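Putative Glycerophosphoryl diester phosphodiesterase (Silicibacter pomeroyi, PDB 3L12) is a putative member of the glycerophosphoryl diester phosphodiesterase family, a TIM-barrel protein that carries a magnesium ion. Local coordinates at residues Asn33-Phe38 against His125-Gly130; Asp52-Ala57 against Val62-His67; Leu69-Thr74 against His80-Ala85; Glu165-Val170 against Leu193-Arg198. All coordinates share one frame; numbering follows the deposited sequence. Where two conformers were deposited one is given.

In the fold
Interaction 1 spans the longest loop: its first segment, 33-38, starts the helix after the first barrel strand, and 125-130 leads into helix 129-137. Inside that loop lie interaction 2, the short hairpin of strands 48-55 and 61-63, and then interaction 3, a fold-back of the long loop between strand 61-63 and helix 94-98; these two follow each other without crossing. Interaction 4 comes later and closes the loop over strand 183-187 by pairing helices 160-176 and 190-199 on the outer face of the strand barrel. Interactions 1 and 2 meet directly, through Asn-33 with Asp-52 and Pro-127 with Val-63. Met-55 of interaction 2 also packs on Met-166 and Ala-169 of interaction 4.

Interaction 1: Asn33-Phe38 against His125-Gly130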
loop_
_atom_site.group_PDB
_atom_site.type_symbol
_atom_site.label_atom_id
_atom_site.label_comp_id
_atom_site.label_asym_id
_atom_site.label_seq_id
_atom_site.Cartn_x
_atom_site.Cartn_y
_atom_site.Cartn_z
ATOM N N ASN A 33 3.002 12.134 3.058
ATOM C CA ASN A 33 4.080 13.038 2.680
ATOM C C ASN A 33 5.502 12.461 2.887
ATOM O O ASN A 33 6.488 13.188 3.246
ATOM C CB ASN A 33 3.867 14.394 3.351
ATOM C CG ASN A 33 2.814 15.220 2.671
ATOM O OD1 ASN A 33 2.676 15.165 1.444
ATOM N ND2 ASN A 33 2.108 16.073 3.444
ATOM N N THR A 34 5.629 11.148 2.645
ATOM C CA THR A 34 6.914 10.489 2.728
ATOM C C THR A 34 7.338 9.965 1.360
ATOM O O THR A 34 6.518 9.587 0.521
ATOM C CB THR A 34 6.936 9.313 3.712
ATOM O OG1 THR A 34 6.009 8.306 3.289
ATOM C CG2 THR A 34 6.528 9.851 5.156
ATOM N N LEU A 35 8.621 9.990 1.097
ATOM C CA LEU A 35 9.171 9.415 -0.171
ATOM C C LEU A 35 8.705 7.968 -0.311
ATOM O O LEU A 35 8.341 7.519 -1.380
ATOM C CB LEU A 35 10.656 9.515 -0.208
ATOM C CG LEU A 35 11.337 10.905 -0.150
ATOM C CD1 LEU A 35 12.942 10.735 -0.264
ATOM C CD2 LEU A 35 10.790 11.810 -1.243
ATOM N N GLU A 36 8.674 7.240 0.805
ATOM C CA GLU A 36 8.193 5.856 0.788
ATOM C C GLU A 36 6.742 5.743 0.319
ATOM O O GLU A 36 6.395 4.870 -0.513
ATOM C CB GLU A 36 8.424 5.204 2.173
ATOM C CG GLU A 36 9.919 5.164 2.642
ATOM C CD GLU A 36 10.548 6.488 3.107
ATOM O OE1 GLU A 36 9.915 7.555 3.112
ATOM O OE2 GLU A 36 11.734 6.494 3.471
ATOM N N GLY A 37 5.892 6.622 0.805
ATOM C CA GLY A 37 4.496 6.630 0.450
ATOM C C GLY A 37 4.281 7.090 -0.981
ATOM O O GLY A 37 3.380 6.604 -1.676
ATOM N N PHE A 38 5.146 8.019 -1.453
ATOM C CA PHE A 38 5.015 8.461 -2.844
ATOM C C PHE A 38 5.391 7.360 -3.811
ATOM O O PHE A 38 4.705 7.161 -4.798
ATOM C CB PHE A 38 5.786 9.767 -3.129
ATOM C CG PHE A 38 5.258 10.969 -2.403
ATOM C CD1 PHE A 38 3.950 11.403 -2.603
ATOM C CD2 PHE A 38 6.038 11.666 -1.475
ATOM C CE1 PHE A 38 3.457 12.529 -1.935
ATOM C CE2 PHE A 38 5.530 12.761 -0.794
ATOM C CZ PHE A 38 4.248 13.205 -1.041
ATOM N N HIS A 125 12.077 10.407 7.759
ATOM C CA HIS A 125 12.096 11.842 8.058
ATOM C C HIS A 125 11.377 12.609 6.984
ATOM O O HIS A 125 11.100 12.103 5.915
ATOM C CB HIS A 125 13.517 12.399 8.258
ATOM C CG HIS A 125 14.485 12.004 7.196
ATOM N ND1 HIS A 125 14.797 12.818 6.120
ATOM C CD2 HIS A 125 15.261 10.901 7.075
ATOM C CE1 HIS A 125 15.718 12.217 5.379
ATOM N NE2 HIS A 125 16.013 11.056 5.937
ATOM N N VAL A 126 10.987 13.818 7.359
ATOM C CA VAL A 126 10.334 14.768 6.483
ATOM C C VAL A 126 11.283 15.068 5.317
ATOM O O VAL A 126 12.434 15.474 5.512
ATOM C CB VAL A 126 10.024 16.081 7.244
ATOM C CG1 VAL A 126 9.543 17.199 6.263
ATOM C CG2 VAL A 126 9.008 15.875 8.339
ATOM N N PRO A 127 10.788 14.845 4.094
ATOM C CA PRO A 127 11.714 15.060 2.987
ATOM C C PRO A 127 11.714 16.502 2.486
ATOM O O PRO A 127 10.743 17.245 2.669
ATOM C CB PRO A 127 11.143 14.144 1.892
ATOM C CG PRO A 127 9.676 14.044 2.194
ATOM C CD PRO A 127 9.538 14.161 3.691
ATOM N N ARG A 128 12.835 16.897 1.896
ATOM C CA ARG A 128 12.930 18.163 1.192
ATOM C C ARG A 128 12.073 18.090 -0.069
ATOM O O ARG A 128 11.923 17.025 -0.664
ATOM C CB ARG A 128 14.378 18.414 0.763
ATOM C CG ARG A 128 15.364 18.652 1.886
ATOM C CD ARG A 128 16.728 19.122 1.359
ATOM N NE ARG A 128 17.521 18.039 0.759
ATOM C CZ ARG A 128 17.698 17.807 -0.549
ATOM N NH1 ARG A 128 17.164 18.570 -1.514
ATOM N NH2 ARG A 128 18.450 16.764 -0.897
ATOM N N LEU A 129 11.533 19.216 -0.509
ATOM C CA LEU A 129 10.803 19.245 -1.791
ATOM C C LEU A 129 11.695 18.736 -2.916
ATOM O O LEU A 129 11.246 17.959 -3.753
ATOM C CB LEU A 129 10.340 20.659 -2.100
ATOM C CG LEU A 129 9.775 20.818 -3.496
ATOM C CD1 LEU A 129 8.565 19.915 -3.717
ATOM C CD2 LEU A 129 9.470 22.263 -3.695
ATOM N N GLY A 130 12.965 19.142 -2.883
ATOM C CA GLY A 130 13.949 18.720 -3.893
ATOM C C GLY A 130 14.075 17.217 -3.998
ATOM O O GLY A 130 14.210 16.670 -5.090
HETATM O O HOH W 1 10.436 10.339 3.360
HETATM O O HOH W 2 12.993 8.730 5.079
#
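Pro-127 carries the contact, one edge of its ring (CD and CG) against the carbonyl of Asn-33 and its CB against the side chain of Leu-35. The close side is at Asn-33: its carbonyl O lies 3.2 Å from Pro-127 CD and 3.5 Å from CG, a van der Waals contact with no hydrogen bond. Pro-127 CB meets Leu-35 CG at 3.8 Å, and the two side chains lie alongside but run opposite ways. Leu-35 has CG anti to its carbonyl carbon (chi1 -61°), which carries the branch point and CD2 over to the proline.

Both segments are lead-ins to helices of the TIM barrel, 35-43 and 129-137. Thr-34 caps the first of these, its OG1 accepting from Gly-37 N at 3.0 Å, while Arg-128 occupies the N-cap position of the second. The amide of Asn-33 takes no part in the proline contact; its ND2 donates to OD2 of Asp-52, a ligand of the magnesium ion.

Across the looser side no direct hydrogen bond forms, and water does the joining. One water accepts from Leu-35 N at 2.9 Å and donates to Glu-36 OE1 and to His-125 O, the last at 3.2 Å. A second water donates to Glu-36 OE2 at 3.0 Å and accepts from His-125 N.

Interaction 2: Asp52-Ala57 against Val62-His67; sequences DVVMTA and VVTHNH. With MG (magnesium ion), chain C.
The magnesium site of this TIM barrel sits at one end of a beta hairpin, where strand 48-55 turns back as strand 61-63 and Asp-52 reaches out to the metal. The antiparallel pairing is firm at Val-54 and Val-62, a hydrogen-bonded pair: Val-54 N donates to Val-62 O at 3.0 Å, and Val-62 N returns a bond to Val-54 O at 2.9 Å, nearly straight at 171°. Closer to the metal the two segments are joined more loosely: Thr-64 N gives Asp-52 O a weak, bent bond.

In the conformer modelled here, Val-54 spreads its two methyls over the departing chain: CG2 rests 3.4 Å from Thr-64 O, and CG1 packs on the backbone of His-67. Further along the hairpin, Thr-56 CG2 meets Val-62 CG1 at 3.7 Å, the two side chains roughly perpendicular.

The carboxylate of Asp-52 divides its work. Its OD2 accepts from Asn-33 ND2 and from a water that is itself bound to the magnesium, which should limit rotation of the group. With CG beside the backbone N (chi1 -47°), the carboxylate comes next to the backbone of His-65, whose CA is 3.5 Å from Asp-52 OD2. Glu-50, Glu-149 and two waters share the metal with Asp-52, whose OD1 binds the magnesium ion at 2.1 Å.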
loop_
_atom_site.group_PDB
_atom_site.type_symbol
_atom_site.label_atom_id
_atom_site.label_comp_id
_atom_site.label_asym_id
_atom_site.label_seq_id
_atom_site.Cartn_x
_atom_site.Cartn_y
_atom_site.Cartn_z
ATOM N N ASP A 52 2.181 18.780 0.136
ATOM C CA ASP A 52 2.189 20.114 0.745
ATOM C C ASP A 52 3.605 20.561 0.940
ATOM O O ASP A 52 4.475 19.700 1.268
ATOM C CB ASP A 52 1.480 20.071 2.078
ATOM C CG ASP A 52 0.155 19.341 1.989
ATOM O OD1 ASP A 52 -0.827 19.963 1.459
ATOM O OD2 ASP A 52 0.106 18.163 2.445
ATOM N N VAL A 53 3.830 21.870 0.803
ATOM C CA VAL A 53 5.160 22.419 0.996
ATOM C C VAL A 53 5.096 23.593 1.961
ATOM O O VAL A 53 4.232 24.443 1.853
ATOM C CB VAL A 53 5.803 22.847 -0.329
ATOM C CG1 VAL A 53 7.221 23.472 -0.124
ATOM C CG2 VAL A 53 5.859 21.636 -1.294
ATOM N N VAL A 54 6.014 23.558 2.930
ATOM C CA VAL A 54 6.155 24.559 3.979
ATOM C C VAL A 54 7.650 24.944 4.092
ATOM O O VAL A 54 8.557 24.111 3.830
ATOM C CB VAL A 54 5.613 23.913 5.307
ATOM C CG1 VAL A 54 5.893 24.791 6.484
ATOM C CG2 VAL A 54 4.100 23.520 5.170
HETATM N N MSE A 55 7.949 26.204 4.461
HETATM C CA MSE A 55 9.316 26.657 4.631
HETATM C C MSE A 55 9.891 26.468 6.055
HETATM O O MSE A 55 9.211 26.792 7.019
HETATM C CB MSE A 55 9.413 28.145 4.326
HETATM C CG MSE A 55 8.991 28.587 2.925
HETATM SE SE MSE A 55 10.083 27.732 1.564
HETATM C CE MSE A 55 11.597 28.278 1.868
ATOM N N THR A 56 11.125 25.996 6.134
ATOM C CA THR A 56 11.840 25.942 7.411
ATOM C C THR A 56 12.451 27.322 7.722
ATOM O O THR A 56 12.461 28.250 6.900
ATOM C CB THR A 56 12.976 24.921 7.354
ATOM O OG1 THR A 56 13.953 25.368 6.419
ATOM C CG2 THR A 56 12.447 23.497 6.951
ATOM N N ALA A 57 13.032 27.439 8.920
ATOM C CA ALA A 57 13.696 28.683 9.328
ATOM C C ALA A 57 14.852 29.025 8.419
ATOM O O ALA A 57 15.131 30.210 8.171
ATOM C CB ALA A 57 14.226 28.552 10.772
ATOM N N VAL A 62 10.072 22.083 2.471
ATOM C CA VAL A 62 9.944 20.690 2.938
ATOM C C VAL A 62 8.511 20.230 2.736
ATOM O O VAL A 62 7.569 21.038 2.656
ATOM C CB VAL A 62 10.397 20.494 4.408
ATOM C CG1 VAL A 62 11.908 20.790 4.534
ATOM C CG2 VAL A 62 9.571 21.329 5.354
ATOM N N VAL A 63 8.367 18.898 2.675
ATOM C CA VAL A 63 7.098 18.278 2.386
ATOM C C VAL A 63 6.423 17.794 3.677
ATOM O O VAL A 63 6.780 16.733 4.204
ATOM C CB VAL A 63 7.273 17.136 1.385
ATOM C CG1 VAL A 63 5.897 16.578 0.989
ATOM C CG2 VAL A 63 8.039 17.619 0.125
ATOM N N THR A 64 5.492 18.610 4.177
ATOM C CA THR A 64 4.728 18.321 5.407
ATOM C C THR A 64 3.444 19.129 5.291
ATOM O O THR A 64 3.453 20.208 4.697
ATOM C CB THR A 64 5.536 18.564 6.692
ATOM O OG1 THR A 64 4.762 18.117 7.808
ATOM C CG2 THR A 64 5.892 19.976 6.875
ATOM N N HIS A 65 2.374 18.640 5.909
ATOM C CA HIS A 65 1.045 19.166 5.646
ATOM C C HIS A 65 0.693 20.458 6.299
ATOM O O HIS A 65 -0.204 21.145 5.811
ATOM C CB HIS A 65 -0.047 18.128 6.003
ATOM C CG HIS A 65 -0.462 18.140 7.450
ATOM N ND1 HIS A 65 0.295 17.577 8.454
ATOM C CD2 HIS A 65 -1.554 18.660 8.053
ATOM C CE1 HIS A 65 -0.307 17.769 9.617
ATOM N NE2 HIS A 65 -1.452 18.379 9.394
ATOM N N ASN A 66 1.358 20.773 7.414
ATOM C CA ASN A 66 1.091 22.000 8.132
ATOM C C ASN A 66 2.330 22.769 8.605
ATOM O O ASN A 66 3.441 22.270 8.652
ATOM C CB ASN A 66 0.230 21.657 9.338
ATOM C CG ASN A 66 -0.458 22.855 9.915
ATOM O OD1 ASN A 66 -0.753 23.835 9.186
ATOM N ND2 ASN A 66 -0.663 22.838 11.234
ATOM N N HIS A 67 2.094 24.054 8.887
ATOM C CA HIS A 67 3.168 24.963 9.337
ATOM C C HIS A 67 3.603 24.681 10.785
ATOM O O HIS A 67 4.554 25.301 11.264
ATOM C CB HIS A 67 2.759 26.425 9.080
ATOM C CG HIS A 67 1.375 26.714 9.487
ATOM N ND1 HIS A 67 0.955 26.602 10.795
ATOM C CD2 HIS A 67 0.285 27.073 8.762
ATOM C CE1 HIS A 67 -0.331 26.912 10.866
ATOM N NE2 HIS A 67 -0.762 27.184 9.646
HETATM MG MG MG C . -2.760 19.392 0.982
HETATM O O HOH W 3 -1.956 21.782 3.821
HETATM O O HOH W 4 -2.248 17.461 1.554
HETATM O O HOH W 5 -3.367 19.790 2.988
#

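Interaction 3: Leu69-Thr74 against His80-Ala85; sequences LANAMT and HWLTGA
Thr-74 O is gripped from the facing segment by Leu-82 N, a 3.0 Å bond with an N-H...O angle of 166°, and the same oxygen also lies 3.5 Å from Trp-81 CA in a CA-H...O contact. The bond closes an irregular fold-back within the long loop between strand 61-63 and helix 94-98 of the TIM barrel. Neither segment is regular helix or strand; two direct hydrogen bonds join them, this one and a second from Asn-71 to Gly-84.

On the 69-74 side, Ala-70 O holds a tight turn together. It accepts from Thr-74 OG1, which stands above the carbonyl plane, and from Met-73 N, which arrives at the opposite face of that plane. With OG1 engaged this way, the methyl of Thr-74 is directed to the other segment: CG2 lies anti to the backbone N and touches Leu-82 CD1 at 3.6 Å. The indole of Trp-81 comes in with its six-membered ring against the turn. Met-73 C and Thr-74 N lie in the ring plane at the edge, whereas the carbonyl oxygens of Asn-71 and Thr-74 approach CE3 obliquely.

Asn-71 lies across Leu-82, its OD1 3.4 Å from Leu-82 CB. A water that also donates to Ala-85 O donates to Asn-71 OD1 at 2.6 Å. Both ends of the amide are held to 80-85, OD1 through the water and ND2 directly: Asn-71 ND2 donates in its own amide plane to Gly-84 O at 3.0 Å, on a lone pair in the carbonyl plane.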
loop_
_atom_site.group_PDB
_atom_site.type_symbol
_atom_site.label_atom_id
_atom_site.label_comp_id
_atom_site.label_asym_id
_atom_site.label_seq_id
_atom_site.Cartn_x
_atom_site.Cartn_y
_atom_site.Cartn_z
ATOM N N LEU A 69 4.119 21.049 13.468
ATOM C CA LEU A 69 4.224 19.598 13.463
ATOM C C LEU A 69 3.220 18.993 14.447
ATOM O O LEU A 69 3.095 19.425 15.592
ATOM C CB LEU A 69 5.626 19.119 13.786
ATOM C CG LEU A 69 6.739 19.599 12.842
ATOM C CD1 LEU A 69 8.122 19.041 13.246
ATOM C CD2 LEU A 69 6.426 19.283 11.354
ATOM N N ALA A 70 2.480 17.983 14.004
ATOM C CA ALA A 70 1.423 17.390 14.857
ATOM C C ALA A 70 1.980 16.251 15.694
ATOM O O ALA A 70 2.666 15.380 15.142
ATOM C CB ALA A 70 0.265 16.845 13.953
ATOM N N ASN A 71 1.617 16.191 16.955
ATOM C CA ASN A 71 2.032 15.137 17.886
ATOM C C ASN A 71 1.527 13.765 17.448
ATOM O O ASN A 71 2.219 12.775 17.678
ATOM C CB ASN A 71 1.552 15.410 19.289
ATOM C CG ASN A 71 2.199 16.633 19.915
ATOM O OD1 ASN A 71 3.168 17.175 19.388
ATOM N ND2 ASN A 71 1.658 17.046 21.022
ATOM N N ALA A 72 0.393 13.701 16.743
ATOM C CA ALA A 72 -0.138 12.389 16.306
ATOM C C ALA A 72 0.706 11.697 15.233
ATOM O O ALA A 72 0.516 10.500 14.992
ATOM C CB ALA A 72 -1.619 12.569 15.743
HETATM N N MSE A 73 1.625 12.398 14.573
HETATM C CA MSE A 73 2.417 11.774 13.526
HETATM C C MSE A 73 3.920 11.951 13.709
HETATM O O MSE A 73 4.681 11.647 12.777
HETATM C CB MSE A 73 2.025 12.282 12.116
HETATM C CG MSE A 73 2.485 13.701 11.767
HETATM SE SE MSE A 73 1.829 14.373 10.023
HETATM C CE MSE A 73 0.036 13.827 10.371
ATOM N N THR A 74 4.347 12.456 14.867
ATOM C CA THR A 74 5.739 12.783 15.072
ATOM C C THR A 74 6.343 12.235 16.326
ATOM O O THR A 74 5.786 12.390 17.423
ATOM C CB THR A 74 5.902 14.328 15.100
ATOM O OG1 THR A 74 5.143 14.986 14.059
ATOM C CG2 THR A 74 7.347 14.739 14.939
ATOM N N HIS A 80 9.830 8.338 20.926
ATOM C CA HIS A 80 8.577 8.558 21.668
ATOM C C HIS A 80 7.747 9.688 21.016
ATOM O O HIS A 80 8.338 10.687 20.552
ATOM C CB HIS A 80 8.879 8.895 23.099
ATOM C CG HIS A 80 9.237 7.716 23.930
ATOM N ND1 HIS A 80 8.384 6.655 24.085
ATOM C CD2 HIS A 80 10.331 7.451 24.686
ATOM C CE1 HIS A 80 8.949 5.767 24.885
ATOM N NE2 HIS A 80 10.131 6.224 25.257
ATOM N N TRP A 81 6.412 9.589 21.047
ATOM C CA TRP A 81 5.553 10.606 20.480
ATOM C C TRP A 81 5.779 11.960 21.142
ATOM O O TRP A 81 5.999 12.053 22.361
ATOM C CB TRP A 81 4.033 10.253 20.627
ATOM C CG TRP A 81 3.717 8.957 19.937
ATOM C CD1 TRP A 81 3.531 7.767 20.509
ATOM C CD2 TRP A 81 3.719 8.737 18.530
ATOM N NE1 TRP A 81 3.363 6.783 19.561
ATOM C CE2 TRP A 81 3.447 7.365 18.328
ATOM C CE3 TRP A 81 3.826 9.574 17.433
ATOM C CZ2 TRP A 81 3.388 6.803 17.073
ATOM C CZ3 TRP A 81 3.728 9.036 16.156
ATOM C CH2 TRP A 81 3.496 7.660 15.978
ATOM N N LEU A 82 5.728 13.023 20.321
ATOM C CA LEU A 82 5.861 14.376 20.841
ATOM C C LEU A 82 4.643 14.646 21.713
ATOM O O LEU A 82 3.576 14.083 21.477
ATOM C CB LEU A 82 6.006 15.417 19.735
ATOM C CG LEU A 82 7.183 15.326 18.751
ATOM C CD1 LEU A 82 7.362 16.650 17.998
ATOM C CD2 LEU A 82 8.459 14.979 19.448
ATOM N N THR A 83 4.845 15.473 22.749
ATOM C CA THR A 83 3.777 15.840 23.667
ATOM C C THR A 83 3.863 17.380 23.794
ATOM O O THR A 83 4.853 18.025 23.447
ATOM C CB THR A 83 3.946 15.152 25.011
ATOM O OG1 THR A 83 5.199 15.542 25.612
ATOM C CG2 THR A 83 3.896 13.646 24.860
ATOM N N GLY A 84 2.838 18.003 24.282
ATOM C CA GLY A 84 3.031 19.462 24.441
ATOM C C GLY A 84 2.722 20.254 23.186
ATOM O O GLY A 84 2.246 19.700 22.200
ATOM N N ALA A 85 2.978 21.565 23.258
ATOM C CA ALA A 85 2.630 22.491 22.183
ATOM C C ALA A 85 3.285 22.135 20.871
ATOM O O ALA A 85 4.434 21.704 20.832
ATOM C CB ALA A 85 2.972 23.965 22.584
HETATM O O HOH W 6 4.928 19.066 19.976
#

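Interaction 4: Glu165-Val170 against Leu193-Arg198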
loop_
_atom_site.group_PDB
_atom_site.type_symbol
_atom_site.label_atom_id
_atom_site.label_comp_id
_atom_site.label_asym_id
_atom_site.label_seq_id
_atom_site.Cartn_x
_atom_site.Cartn_y
_atom_site.Cartn_z
ATOM N N GLU A 165 9.474 35.113 -1.293
ATOM C CA GLU A 165 10.640 34.246 -1.162
ATOM C C GLU A 165 10.224 32.774 -1.145
ATOM O O GLU A 165 10.916 31.922 -1.684
ATOM C CB GLU A 165 11.429 34.566 0.087
ATOM C CG GLU A 165 12.250 35.865 -0.014
ATOM C CD GLU A 165 12.757 36.338 1.342
ATOM O OE1 GLU A 165 12.712 35.549 2.303
ATOM O OE2 GLU A 165 13.186 37.500 1.434
HETATM N N MSE A 166 9.108 32.475 -0.500
HETATM C CA MSE A 166 8.596 31.079 -0.474
HETATM C C MSE A 166 8.347 30.612 -1.897
HETATM O O MSE A 166 8.802 29.552 -2.323
HETATM C CB MSE A 166 7.319 30.976 0.333
HETATM C CG MSE A 166 6.607 29.630 0.111
HETATM SE SE MSE A 166 5.213 29.304 1.372
HETATM C CE MSE A 166 5.319 27.463 1.127
ATOM N N VAL A 167 7.604 31.431 -2.641
ATOM C CA VAL A 167 7.283 31.115 -4.018
ATOM C C VAL A 167 8.565 30.921 -4.830
ATOM O O VAL A 167 8.718 29.920 -5.530
ATOM C CB VAL A 167 6.340 32.180 -4.642
ATOM C CG1 VAL A 167 6.198 31.952 -6.192
ATOM C CG2 VAL A 167 4.980 32.137 -3.989
ATOM N N ALA A 168 9.527 31.799 -4.662
ATOM C CA ALA A 168 10.767 31.705 -5.438
ATOM C C ALA A 168 11.568 30.433 -5.114
ATOM O O ALA A 168 12.201 29.826 -6.014
ATOM C CB ALA A 168 11.631 32.962 -5.222
ATOM N N ALA A 169 11.570 30.071 -3.835
ATOM C CA ALA A 169 12.262 28.894 -3.368
ATOM C C ALA A 169 11.626 27.600 -3.919
ATOM O O ALA A 169 12.326 26.715 -4.360
ATOM C CB ALA A 169 12.315 28.907 -1.807
ATOM N N VAL A 170 10.304 27.529 -3.874
ATOM C CA VAL A 170 9.578 26.408 -4.450
ATOM C C VAL A 170 9.877 26.322 -5.946
ATOM O O VAL A 170 10.215 25.264 -6.492
ATOM C CB VAL A 170 8.076 26.538 -4.151
ATOM C CG1 VAL A 170 7.259 25.562 -4.975
ATOM C CG2 VAL A 170 7.842 26.340 -2.653
ATOM N N LEU A 193 -1.286 32.632 -4.853
ATOM C CA LEU A 193 -1.422 32.125 -6.216
ATOM C C LEU A 193 -1.210 33.274 -7.227
ATOM O O LEU A 193 -0.691 33.057 -8.307
ATOM C CB LEU A 193 -2.768 31.414 -6.432
ATOM C CG LEU A 193 -2.965 30.138 -5.637
ATOM C CD1 LEU A 193 -4.414 29.651 -5.768
ATOM C CD2 LEU A 193 -1.949 29.046 -6.072
ATOM N N GLY A 194 -1.588 34.495 -6.860
ATOM C CA GLY A 194 -1.306 35.654 -7.702
ATOM C C GLY A 194 0.186 35.861 -7.851
ATOM O O GLY A 194 0.653 36.222 -8.931
ATOM N N GLU A 195 0.915 35.658 -6.762
ATOM C CA GLU A 195 2.374 35.771 -6.751
ATOM C C GLU A 195 2.992 34.627 -7.566
ATOM O O GLU A 195 3.922 34.858 -8.334
ATOM C CB GLU A 195 2.909 35.833 -5.329
ATOM C CG GLU A 195 4.429 36.004 -5.176
ATOM C CD GLU A 195 4.959 37.310 -5.759
ATOM O OE1 GLU A 195 4.212 38.323 -5.816
ATOM O OE2 GLU A 195 6.142 37.322 -6.197
ATOM N N CYS A 196 2.446 33.418 -7.464
ATOM C CA CYS A 196 2.950 32.314 -8.307
ATOM C C CYS A 196 2.860 32.659 -9.804
ATOM O O CYS A 196 3.770 32.374 -10.569
ATOM C CB CYS A 196 2.154 31.045 -8.065
ATOM S SG CYS A 196 2.381 30.309 -6.418
ATOM N N ARG A 197 1.723 33.203 -10.203
ATOM C CA ARG A 197 1.444 33.514 -11.586
ATOM C C ARG A 197 2.396 34.584 -12.081
ATOM O O ARG A 197 2.832 34.541 -13.219
ATOM C CB ARG A 197 0.000 33.980 -11.766
ATOM C CG ARG A 197 -0.386 34.161 -13.210
ATOM C CD ARG A 197 -1.809 34.615 -13.425
ATOM N NE ARG A 197 -2.748 33.737 -12.718
ATOM C CZ ARG A 197 -3.363 34.021 -11.568
ATOM N NH1 ARG A 197 -3.205 35.201 -10.962
ATOM N NH2 ARG A 197 -4.190 33.129 -11.026
ATOM N N ARG A 198 2.706 35.553 -11.230
ATOM C CA ARG A 198 3.674 36.576 -11.620
ATOM C C ARG A 198 5.089 36.021 -11.726
ATOM O O ARG A 198 5.836 36.430 -12.627
ATOM C CB ARG A 198 3.630 37.797 -10.687
ATOM C CG ARG A 198 2.419 38.663 -10.901
ATOM C CD ARG A 198 2.546 39.948 -10.058
ATOM N NE ARG A 198 2.467 39.638 -8.642
ATOM C CZ ARG A 198 1.341 39.489 -7.943
ATOM N NH1 ARG A 198 0.152 39.603 -8.524
ATOM N NH2 ARG A 198 1.413 39.183 -6.652
#
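Val-167 points its side chain at the neighbouring helix and straddles the sulfur of Cys-196 with both methyls. Its CG2 lies 4.0 Å from Cys-196 SG and CG1 lies 4.2 Å from the same sulfur, so SG faces the fork of the valine. CG1 continues past the sulfur to the helix backbone, reaching Cys-196 CA at 3.9 Å. The torsion explains this reach: with chi1 at 171°, CG1 is anti to the backbone N of Val-167, while CG2 stands beside that N. On the other helix SG is anti to the carbonyl carbon of Cys-196, which turns the sulfur to the valine fork.

Glu-195 meets the valine differently. Its aliphatic CG touches Val-167 CG2 at 4.1 Å, the two side chains running oblique to each other, and the chain then bends at chi2 (62°) so that the carboxylate turns to its own helix. There OE1 forms a salt bridge with Arg-198 NH2 at 3.0 Å, one turn further on. The partner comes in on the anti side of OE1, 28° out of the carboxylate plane, while the oxygen stays close to the guanidinium plane. OE2 accepts from Gln-199.

No hydrogen bond links the two segments, and the contact is an apolar one made by three residues. Beneath it, Val-167 and Cys-196 both rest on Leu-150 of strand 145-150, and Cys-196 also touches Met-185 of strand 183-187. Two adjacent helices, 160-176 and 190-199, packed side by side over neighbouring parallel strands form part of the helical outer layer of a TIM barrel.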